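Local coordinates for putative S-adenosylmethionine-dependent methyltransferase (Bacteroides thetaiotaomicron, PDB 1WYZ), which probably transfers methyl groups from S-adenosylmethionine, as a member of the RsmI-like family of two-domain methyltransferases, at residues L7-L12 / S23-I28; E27-I32 / K48-E53; Q160-Y163 / T168-F171; S122-S127 / Q136-H141. One frame throughout, in Å; residues are numbered along the deposited sequence.

Interaction 1: residues L7-L12 / S23-I28; sequences LLPVTL and SYNTEI
Leu8 and Ile28 meet through one methyl each; the two side chains pass alongside, pointing opposite ways. CD2 of Leu8 comes to 3.5 Å from CD1 of Ile28, a close apolar touch. The isoleucine branch gets there because its CG1 sits between the backbone N and the carbonyl carbon (chi1 74°), which sends CD1 out toward the leucine, while CG2 lies back over one face of the Tyr24 ring one turn earlier. Next to this pair, Pro9 stands roughly perpendicular to Asn25, and the nearest approach is Pro9 CG to Asn25 ND2, 4.2 Å. Leu8 at strand 5-8, in the parallel sheet of the N-terminal domain, and Pro9 just beyond it thus meet helix 24-29; the link between the two segments includes the short helix 17-20. Leu8 belongs to the interior of that sheet, where its backbone pairs with Val88, and Leu118 touches Leu8, Asn25 and Ile28 alike. The polar part of the contact runs through a water, which gives a hydrogen bond to Pro9 O over 2.6 Å and takes one from Asn25 ND2 over 3.2 Å. The same amide nitrogen also donates to Val119 O, so this buried NH2 group is gripped twice, once by main chain and once by water, and its rotation is probably fixed. The second subunit lies close by: Tyr24 packs on Gln19 of that chain, and Leu7 on its Met129.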
# COMPACT_ATOMS: atom_id res chain seq x y z
N LEU A 7 -12.01 0.22 8.27
CA LEU A 7 -10.63 0.01 8.70
C LEU A 7 -9.94 1.37 8.70
O LEU A 7 -9.53 1.85 7.64
CB LEU A 7 -9.93 -0.95 7.74
CG LEU A 7 -10.04 -2.45 8.06
CD1 LEU A 7 -11.26 -2.74 8.91
CD2 LEU A 7 -10.06 -3.23 6.76
N LEU A 8 -9.81 1.98 9.87
CA LEU A 8 -9.21 3.32 10.01
C LEU A 8 -7.69 3.49 10.16
O LEU A 8 -7.10 3.06 11.14
CB LEU A 8 -9.87 4.03 11.19
CG LEU A 8 -11.40 3.97 11.23
CD1 LEU A 8 -11.90 4.70 12.46
CD2 LEU A 8 -11.96 4.60 9.95
N PRO A 9 -7.03 4.13 9.18
CA PRO A 9 -5.58 4.31 9.33
C PRO A 9 -5.15 5.54 10.16
O PRO A 9 -5.87 6.53 10.22
CB PRO A 9 -5.08 4.34 7.89
CG PRO A 9 -6.27 4.81 7.09
CD PRO A 9 -7.43 4.14 7.75
N VAL A 10 -3.99 5.45 10.79
CA VAL A 10 -3.46 6.57 11.60
C VAL A 10 -2.14 7.06 10.98
O VAL A 10 -1.73 6.57 9.93
CB VAL A 10 -3.17 6.14 13.07
CG1 VAL A 10 -4.45 5.68 13.76
CG2 VAL A 10 -2.12 5.03 13.10
N THR A 11 -1.49 8.02 11.64
CA THR A 11 -0.22 8.56 11.12
C THR A 11 0.96 7.60 11.28
O THR A 11 1.01 6.81 12.23
CB THR A 11 0.17 9.89 11.81
OG1 THR A 11 0.36 9.65 13.21
CG2 THR A 11 -0.91 10.94 11.62
N LEU A 12 1.91 7.68 10.36
CA LEU A 12 3.11 6.85 10.39
C LEU A 12 4.04 7.36 11.50
O LEU A 12 4.75 6.58 12.14
CB LEU A 12 3.83 6.91 9.03
CG LEU A 12 3.88 5.67 8.11
CD1 LEU A 12 2.51 4.99 8.02
CD2 LEU A 12 4.36 6.10 6.73
N SER A 23 -9.68 13.94 4.60
CA SER A 23 -10.64 14.52 5.53
C SER A 23 -11.95 13.72 5.57
O SER A 23 -12.73 13.83 6.52
CB SER A 23 -10.92 15.98 5.17
OG SER A 23 -11.45 16.11 3.86
N TYR A 24 -12.18 12.91 4.54
CA TYR A 24 -13.38 12.07 4.46
C TYR A 24 -13.38 11.13 5.67
O TYR A 24 -14.44 10.83 6.25
CB TYR A 24 -13.35 11.25 3.16
CG TYR A 24 -14.49 10.27 2.97
CD1 TYR A 24 -15.81 10.71 2.87
CD2 TYR A 24 -14.25 8.89 2.88
CE1 TYR A 24 -16.86 9.80 2.67
CE2 TYR A 24 -15.30 7.98 2.67
CZ TYR A 24 -16.60 8.44 2.57
OH TYR A 24 -17.64 7.55 2.37
N ASN A 25 -12.19 10.66 6.03
CA ASN A 25 -12.04 9.75 7.15
C ASN A 25 -12.57 10.34 8.44
O ASN A 25 -13.04 9.61 9.31
CB ASN A 25 -10.56 9.38 7.31
CG ASN A 25 -10.01 8.69 6.08
OD1 ASN A 25 -10.51 8.88 4.97
ND2 ASN A 25 -8.95 7.91 6.26
N THR A 26 -12.51 11.67 8.57
CA THR A 26 -12.99 12.32 9.78
C THR A 26 -14.52 12.31 9.81
O THR A 26 -15.13 12.21 10.87
CB THR A 26 -12.50 13.80 9.87
OG1 THR A 26 -11.14 13.88 9.46
CG2 THR A 26 -12.61 14.32 11.31
N GLU A 27 -15.13 12.41 8.63
CA GLU A 27 -16.58 12.41 8.54
C GLU A 27 -17.17 11.10 9.06
O GLU A 27 -18.11 11.11 9.85
CB GLU A 27 -17.04 12.62 7.09
CG GLU A 27 -16.83 14.02 6.55
CD GLU A 27 -17.23 14.12 5.09
OE1 GLU A 27 -18.35 13.69 4.76
OE2 GLU A 27 -16.42 14.64 4.29
N ILE A 28 -16.62 9.98 8.61
CA ILE A 28 -17.15 8.71 9.06
C ILE A 28 -16.74 8.40 10.50
O ILE A 28 -17.48 7.79 11.26
CB ILE A 28 -16.77 7.53 8.09
CG1 ILE A 28 -15.31 7.15 8.26
CG2 ILE A 28 -17.01 7.94 6.64
CD1 ILE A 28 -15.04 6.13 9.35
O HOH W 1 -8.16 7.21 9.31

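Interaction 2: residues E27-I32 / K48-E53; sequences EIIRGI and KKVDRE
An Asx turn follows the C-terminus of helix 40-50, beside helix 24-29, in the N-terminal alpha/beta domain. Asp51, the first residue to leave the helical conformation, forms the turn: its OD1 accepts from Glu53 N at 2.7 Å. The other carboxylate oxygen, OD2, faces Arg30 and takes the NE hydrogen at 2.7 Å in a salt bridge that is nearly straight (N-H...O 162°). OD2 stays close to the guanidinium plane, at its edge, and is approached almost along its own C-O bond, while the two flat groups stand nearly perpendicular, 81° apart. Arg30 is extended from CG to NE, so its chain passes across the aspartate and CG and CD also lie near OD2. CG of Asp51 is anti to the backbone N (chi1 -165°), which swings the carboxylate out to the arginine. On the inner side of this pair, Ile29 and Val50 reach tip to tip: Ile29 CD1 is 3.8 Å from Val50 CG1. Ile29 goes on to touch Leu8, and Val50 rests on Leu17. With an alanine here in place of Asp51, Arg30 would probably be left without its anionic mate and Glu53 N without the acceptor that shapes the turn. The two oxygens of the carboxylate thus have separate tasks, one ordering its own chain and one bridging to Arg30 just across from it. The bridge uses a single nitrogen, NE; since Arg30 is exposed, solvent probably screens the ion pair in part.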
# COMPACT_ATOMS: atom_id res chain seq x y z
N GLU A 27 -15.13 12.41 8.63
CA GLU A 27 -16.58 12.41 8.54
C GLU A 27 -17.17 11.10 9.06
O GLU A 27 -18.11 11.11 9.85
CB GLU A 27 -17.04 12.62 7.09
CG GLU A 27 -16.83 14.02 6.55
CD GLU A 27 -17.23 14.12 5.09
OE1 GLU A 27 -18.35 13.69 4.76
OE2 GLU A 27 -16.42 14.64 4.29
N ILE A 28 -16.62 9.98 8.61
CA ILE A 28 -17.15 8.71 9.06
C ILE A 28 -16.74 8.40 10.50
O ILE A 28 -17.48 7.79 11.26
CB ILE A 28 -16.77 7.53 8.09
CG1 ILE A 28 -15.31 7.15 8.26
CG2 ILE A 28 -17.01 7.94 6.64
CD1 ILE A 28 -15.04 6.13 9.35
N ILE A 29 -15.56 8.85 10.91
CA ILE A 29 -15.16 8.60 12.28
C ILE A 29 -16.19 9.21 13.23
O ILE A 29 -16.57 8.59 14.23
CB ILE A 29 -13.78 9.17 12.59
CG1 ILE A 29 -12.71 8.25 11.97
CG2 ILE A 29 -13.61 9.32 14.10
CD1 ILE A 29 -11.30 8.83 11.94
N ARG A 30 -16.64 10.42 12.91
CA ARG A 30 -17.64 11.13 13.71
C ARG A 30 -18.89 10.27 13.90
O ARG A 30 -19.64 10.45 14.87
CB ARG A 30 -18.04 12.44 13.03
CG ARG A 30 -16.99 13.53 13.13
CD ARG A 30 -17.34 14.73 12.30
NE ARG A 30 -16.28 15.73 12.36
CZ ARG A 30 -15.97 16.57 11.37
NH1 ARG A 30 -16.66 16.53 10.23
NH2 ARG A 30 -14.98 17.43 11.52
N GLY A 31 -19.11 9.33 12.98
CA GLY A 31 -20.27 8.47 13.07
C GLY A 31 -20.08 7.28 13.99
O GLY A 31 -20.92 7.00 14.84
N ILE A 32 -18.96 6.59 13.83
CA ILE A 32 -18.65 5.40 14.61
C ILE A 32 -18.68 5.61 16.12
O ILE A 32 -18.11 6.58 16.63
CB ILE A 32 -17.28 4.85 14.21
CG1 ILE A 32 -17.27 4.60 12.70
CG2 ILE A 32 -16.98 3.59 14.99
CD1 ILE A 32 -18.08 3.43 12.16
N LYS A 48 -8.97 12.05 19.58
CA LYS A 48 -8.97 13.40 20.13
C LYS A 48 -8.38 14.34 19.09
O LYS A 48 -8.89 15.45 18.88
CB LYS A 48 -8.13 13.47 21.41
CG LYS A 48 -8.92 13.39 22.72
CD LYS A 48 -9.61 14.72 23.08
CE LYS A 48 -11.10 14.72 22.75
NZ LYS A 48 -11.38 14.76 21.29
N LYS A 49 -7.31 13.90 18.45
CA LYS A 49 -6.64 14.68 17.43
C LYS A 49 -7.50 14.74 16.16
O LYS A 49 -7.40 15.68 15.36
CB LYS A 49 -5.28 14.05 17.13
CG LYS A 49 -4.14 15.05 16.93
CD LYS A 49 -4.21 15.75 15.57
CE LYS A 49 -2.92 16.51 15.27
NZ LYS A 49 -2.85 16.94 13.84
N VAL A 50 -8.36 13.74 15.98
CA VAL A 50 -9.25 13.69 14.82
C VAL A 50 -10.39 14.69 14.94
O VAL A 50 -10.76 15.33 13.95
CB VAL A 50 -9.88 12.30 14.65
CG1 VAL A 50 -10.76 12.28 13.40
CG2 VAL A 50 -8.81 11.24 14.59
N ASP A 51 -10.96 14.79 16.14
CA ASP A 51 -12.07 15.71 16.39
C ASP A 51 -12.18 16.00 17.90
O ASP A 51 -12.21 15.08 18.71
CB ASP A 51 -13.38 15.09 15.90
CG ASP A 51 -14.51 16.11 15.81
OD1 ASP A 51 -14.62 16.96 16.72
OD2 ASP A 51 -15.29 16.06 14.83
N ARG A 52 -12.24 17.28 18.25
CA ARG A 52 -12.35 17.68 19.65
C ARG A 52 -13.71 17.32 20.24
O ARG A 52 -13.81 16.95 21.40
CB ARG A 52 -12.14 19.19 19.81
CG ARG A 52 -10.74 19.61 20.23
CD ARG A 52 -9.73 19.45 19.11
NE ARG A 52 -10.01 20.34 17.99
CZ ARG A 52 -10.05 21.67 18.08
NH1 ARG A 52 -9.83 22.26 19.25
NH2 ARG A 52 -10.32 22.39 17.00
N GLU A 53 -14.75 17.44 19.41
CA GLU A 53 -16.12 17.16 19.83
C GLU A 53 -16.45 15.70 20.12
O GLU A 53 -17.41 15.42 20.83
CB GLU A 53 -17.10 17.70 18.79
CG GLU A 53 -18.27 18.49 19.37
CD GLU A 53 -17.82 19.75 20.11
OE1 GLU A 53 -17.20 20.62 19.47
OE2 GLU A 53 -18.10 19.86 21.32

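Interaction 3: residues Q160-Y163 / T168-F171; sequences QRVY and TQLF
Arg161 and Val162, near the end of helix 150-165, meet Gln169 on the strand that follows; the contact belongs to the beta-alpha-beta unit of strand 138-143, helix 150-165 and strand 168-173 in the C-terminal domain. Arg161 comes first and contributes little more than its base: CB lies 4.4 Å from Gln169 NE2. The rest of the chain runs away from the strand to the second subunit, where Glu165 of that chain forms a salt bridge with it. Val162 does the main touching, with CG2, the branch anti to the carbonyl carbon. The valine and glutamine side chains pass alongside, pointing opposite ways, and Val162 CG2 reaches CG of Gln169 at 3.6 Å, while Tyr233 of strand 228-233 also packs on the valine. The glutamine is buried, and its amide is satisfied by the loop before the strand and by the next strand. While CG packs on the valine, a bend at chi2 (-58°) turns the amide alongside the helix, where its two ends find their partners: NE2 donates to Gln167 O, and OE1 is hydrogen-bonded to His141 NE2 on the adjoining strand.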
# COMPACT_ATOMS: atom_id res chain seq x y z
N GLN A 160 17.63 -13.43 -4.97
CA GLN A 160 17.49 -14.32 -6.12
C GLN A 160 16.11 -14.12 -6.76
O GLN A 160 15.99 -14.07 -7.99
CB GLN A 160 17.72 -15.78 -5.71
CG GLN A 160 19.20 -16.11 -5.44
CD GLN A 160 19.41 -17.47 -4.79
OE1 GLN A 160 18.76 -17.80 -3.79
NE2 GLN A 160 20.33 -18.26 -5.34
N ARG A 161 15.08 -13.99 -5.93
CA ARG A 161 13.73 -13.78 -6.42
C ARG A 161 13.64 -12.46 -7.19
O ARG A 161 12.86 -12.32 -8.14
CB ARG A 161 12.72 -13.80 -5.27
CG ARG A 161 12.02 -15.13 -5.08
CD ARG A 161 11.07 -15.08 -3.90
NE ARG A 161 10.22 -16.27 -3.80
CZ ARG A 161 9.31 -16.45 -2.84
NH1 ARG A 161 9.14 -15.52 -1.91
NH2 ARG A 161 8.57 -17.54 -2.82
N VAL A 162 14.44 -11.49 -6.76
CA VAL A 162 14.46 -10.20 -7.42
C VAL A 162 14.64 -10.36 -8.93
O VAL A 162 13.89 -9.79 -9.72
CB VAL A 162 15.62 -9.34 -6.91
CG1 VAL A 162 15.65 -8.03 -7.65
CG2 VAL A 162 15.48 -9.12 -5.41
N TYR A 163 15.65 -11.14 -9.30
CA TYR A 163 15.99 -11.40 -10.69
C TYR A 163 15.17 -12.52 -11.31
O TYR A 163 14.98 -12.56 -12.52
CB TYR A 163 17.46 -11.77 -10.79
CG TYR A 163 18.38 -10.70 -10.28
CD1 TYR A 163 18.80 -9.67 -11.11
CD2 TYR A 163 18.86 -10.74 -8.97
CE1 TYR A 163 19.69 -8.68 -10.65
CE2 TYR A 163 19.75 -9.75 -8.50
CZ TYR A 163 20.16 -8.73 -9.35
OH TYR A 163 21.02 -7.77 -8.91
N THR A 168 10.23 -6.34 -6.69
CA THR A 168 10.80 -5.60 -5.58
C THR A 168 10.60 -6.40 -4.29
O THR A 168 9.52 -6.97 -4.08
CB THR A 168 10.11 -4.23 -5.47
OG1 THR A 168 10.22 -3.56 -6.73
CG2 THR A 168 10.75 -3.37 -4.37
N GLN A 169 11.62 -6.46 -3.44
CA GLN A 169 11.50 -7.18 -2.17
C GLN A 169 11.58 -6.18 -1.01
O GLN A 169 12.52 -5.40 -0.94
CB GLN A 169 12.60 -8.23 -2.06
CG GLN A 169 12.64 -9.24 -3.21
CD GLN A 169 11.33 -10.03 -3.42
OE1 GLN A 169 10.85 -10.73 -2.53
NE2 GLN A 169 10.78 -9.93 -4.63
N LEU A 170 10.61 -6.22 -0.10
CA LEU A 170 10.58 -5.28 1.02
C LEU A 170 10.55 -5.93 2.39
O LEU A 170 9.86 -6.93 2.60
CB LEU A 170 9.35 -4.35 0.95
CG LEU A 170 9.04 -3.40 -0.19
CD1 LEU A 170 8.47 -4.16 -1.38
CD2 LEU A 170 8.02 -2.38 0.29
N PHE A 171 11.28 -5.34 3.33
CA PHE A 171 11.32 -5.83 4.70
C PHE A 171 11.68 -4.70 5.67
O PHE A 171 12.33 -3.72 5.29
CB PHE A 171 12.31 -7.01 4.82
CG PHE A 171 13.69 -6.72 4.29
CD1 PHE A 171 14.68 -6.17 5.12
CD2 PHE A 171 14.03 -7.04 2.97
CE1 PHE A 171 15.98 -5.94 4.65
CE2 PHE A 171 15.34 -6.81 2.49
CZ PHE A 171 16.31 -6.26 3.34

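Interaction 4: residues S122-S127 / Q136-H141; sequences SSIILS and QSFAFH
One face of the Phe140 ring is covered by Ile124, whose CG1 stands 3.7 Å above the ring plane of Phe140, displaced toward the rim. This is a CH-pi contact, the line from the ring centroid to CG1 leaning 24° from the normal; the closest ring atom is Phe140 CD1, 3.8 Å from Ile124 CG1. The Phe138 ring is met obliquely by the other branch, Ile124 CG2 lying 4.2 Å from Phe138 CE1. Isoleucine thus divides its two branches between two aromatic side chains, each set nearly square to its own. CG1 is anti to the carbonyl carbon (chi1 -77°), which leaves CG2 anti to the backbone N and turned to Phe138. An alanine at Ile124 would probably uncover the Phe140 face, lose the touch on Phe138 and open a gap between helix and strand. At the helix start, Ser122 OG caps the backbone N atoms of Ile124 and Ile125 through weak bonds. Helix 123-131 packs through Ile124 on strand 138-143, with Leu170 and Ile172 of strand 168-173 beside the phenylalanines; Phe138 to Phe140 pair antiparallel with a strand of the second subunit, so the sheet continues through the dimer interface.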
# COMPACT_ATOMS: atom_id res chain seq x y z
N SER A 122 0.98 4.45 3.90
CA SER A 122 1.51 3.09 3.94
C SER A 122 2.98 3.22 3.60
O SER A 122 3.33 3.60 2.48
CB SER A 122 0.84 2.18 2.91
OG SER A 122 1.58 0.96 2.76
N SER A 123 3.84 2.92 4.57
CA SER A 123 5.27 3.01 4.33
C SER A 123 5.63 2.03 3.23
O SER A 123 6.63 2.19 2.55
CB SER A 123 6.04 2.69 5.61
OG SER A 123 5.62 1.46 6.14
N ILE A 124 4.81 1.00 3.05
CA ILE A 124 5.07 0.03 2.01
C ILE A 124 4.91 0.61 0.59
O ILE A 124 5.86 0.55 -0.19
CB ILE A 124 4.19 -1.23 2.18
CG1 ILE A 124 4.75 -2.09 3.31
CG2 ILE A 124 4.18 -2.07 0.90
CD1 ILE A 124 4.50 -1.55 4.72
N ILE A 125 3.75 1.18 0.26
CA ILE A 125 3.58 1.73 -1.10
C ILE A 125 4.31 3.05 -1.30
O ILE A 125 4.78 3.34 -2.40
CB ILE A 125 2.09 1.94 -1.51
CG1 ILE A 125 1.55 3.22 -0.86
CG2 ILE A 125 1.24 0.74 -1.10
CD1 ILE A 125 0.28 3.77 -1.49
N LEU A 126 4.39 3.87 -0.26
CA LEU A 126 5.10 5.14 -0.35
C LEU A 126 6.56 4.86 -0.70
O LEU A 126 7.17 5.56 -1.52
CB LEU A 126 5.00 5.92 0.97
CG LEU A 126 3.63 6.59 1.19
CD1 LEU A 126 3.49 7.08 2.63
CD2 LEU A 126 3.47 7.75 0.20
N SER A 127 7.12 3.81 -0.08
CA SER A 127 8.51 3.41 -0.33
C SER A 127 8.70 2.96 -1.76
O SER A 127 9.60 3.43 -2.45
CB SER A 127 8.94 2.27 0.60
OG SER A 127 9.27 2.77 1.88
N GLN A 136 4.79 -2.69 -9.97
CA GLN A 136 3.81 -3.60 -10.54
C GLN A 136 4.07 -5.03 -10.08
O GLN A 136 3.36 -5.96 -10.46
CB GLN A 136 3.83 -3.49 -12.07
CG GLN A 136 2.70 -4.23 -12.75
CD GLN A 136 2.20 -3.51 -14.00
OE1 GLN A 136 2.96 -3.30 -14.95
NE2 GLN A 136 0.92 -3.12 -13.99
N SER A 137 5.09 -5.19 -9.24
CA SER A 137 5.43 -6.49 -8.66
C SER A 137 6.44 -6.31 -7.52
O SER A 137 7.62 -6.07 -7.76
CB SER A 137 6.00 -7.44 -9.72
OG SER A 137 6.30 -8.71 -9.16
N PHE A 138 5.95 -6.42 -6.29
CA PHE A 138 6.79 -6.27 -5.10
C PHE A 138 6.23 -7.18 -4.01
O PHE A 138 5.08 -7.62 -4.10
CB PHE A 138 6.79 -4.82 -4.64
CG PHE A 138 5.42 -4.30 -4.30
CD1 PHE A 138 4.86 -4.55 -3.05
CD2 PHE A 138 4.69 -3.56 -5.24
CE1 PHE A 138 3.59 -4.06 -2.73
CE2 PHE A 138 3.42 -3.08 -4.92
CZ PHE A 138 2.87 -3.33 -3.67
N ALA A 139 7.04 -7.43 -2.97
CA ALA A 139 6.64 -8.31 -1.88
C ALA A 139 7.15 -7.83 -0.51
O ALA A 139 8.34 -7.51 -0.35
CB ALA A 139 7.16 -9.71 -2.15
N PHE A 140 6.26 -7.78 0.47
CA PHE A 140 6.62 -7.34 1.82
C PHE A 140 6.80 -8.57 2.72
O PHE A 140 5.90 -9.42 2.82
CB PHE A 140 5.52 -6.44 2.39
CG PHE A 140 5.79 -5.97 3.80
CD1 PHE A 140 6.85 -5.11 4.06
CD2 PHE A 140 4.99 -6.39 4.86
CE1 PHE A 140 7.13 -4.68 5.37
CE2 PHE A 140 5.25 -5.96 6.17
CZ PHE A 140 6.33 -5.11 6.42
N HIS A 141 7.94 -8.66 3.40
CA HIS A 141 8.20 -9.80 4.28
C HIS A 141 8.22 -9.44 5.76
O HIS A 141 8.46 -10.30 6.60
CB HIS A 141 9.54 -10.44 3.88
CG HIS A 141 9.61 -10.85 2.44
ND1 HIS A 141 9.20 -12.09 2.00
CD2 HIS A 141 10.05 -10.19 1.35
CE1 HIS A 141 9.38 -12.17 0.69
NE2 HIS A 141 9.89 -11.03 0.27

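In the fold
The four contacts form two pairs, one in each domain. Interactions 1 and 2 share Glu27 and Ile28 on helix 24-29, their centres 9 Å apart, and Leu8 CD1 meets Ile29 CG1 at 3.7 Å. Interactions 3 and 4 have centres 11 Å apart and are tied through neighbouring strands, with a probable hydrogen bond from Leu170 N to Ala139 O, 2.6 Å. Between the pairs, interaction 1 touches interaction 4 where Leu12 CD2 lies 3.9 Å from Ser123 N, although their centres are 20 Å apart. Interactions 2 and 3 are farthest separated, about 40 Å between centres. In related methyltransferases the cofactor binds in the cleft between the domains, probably here too.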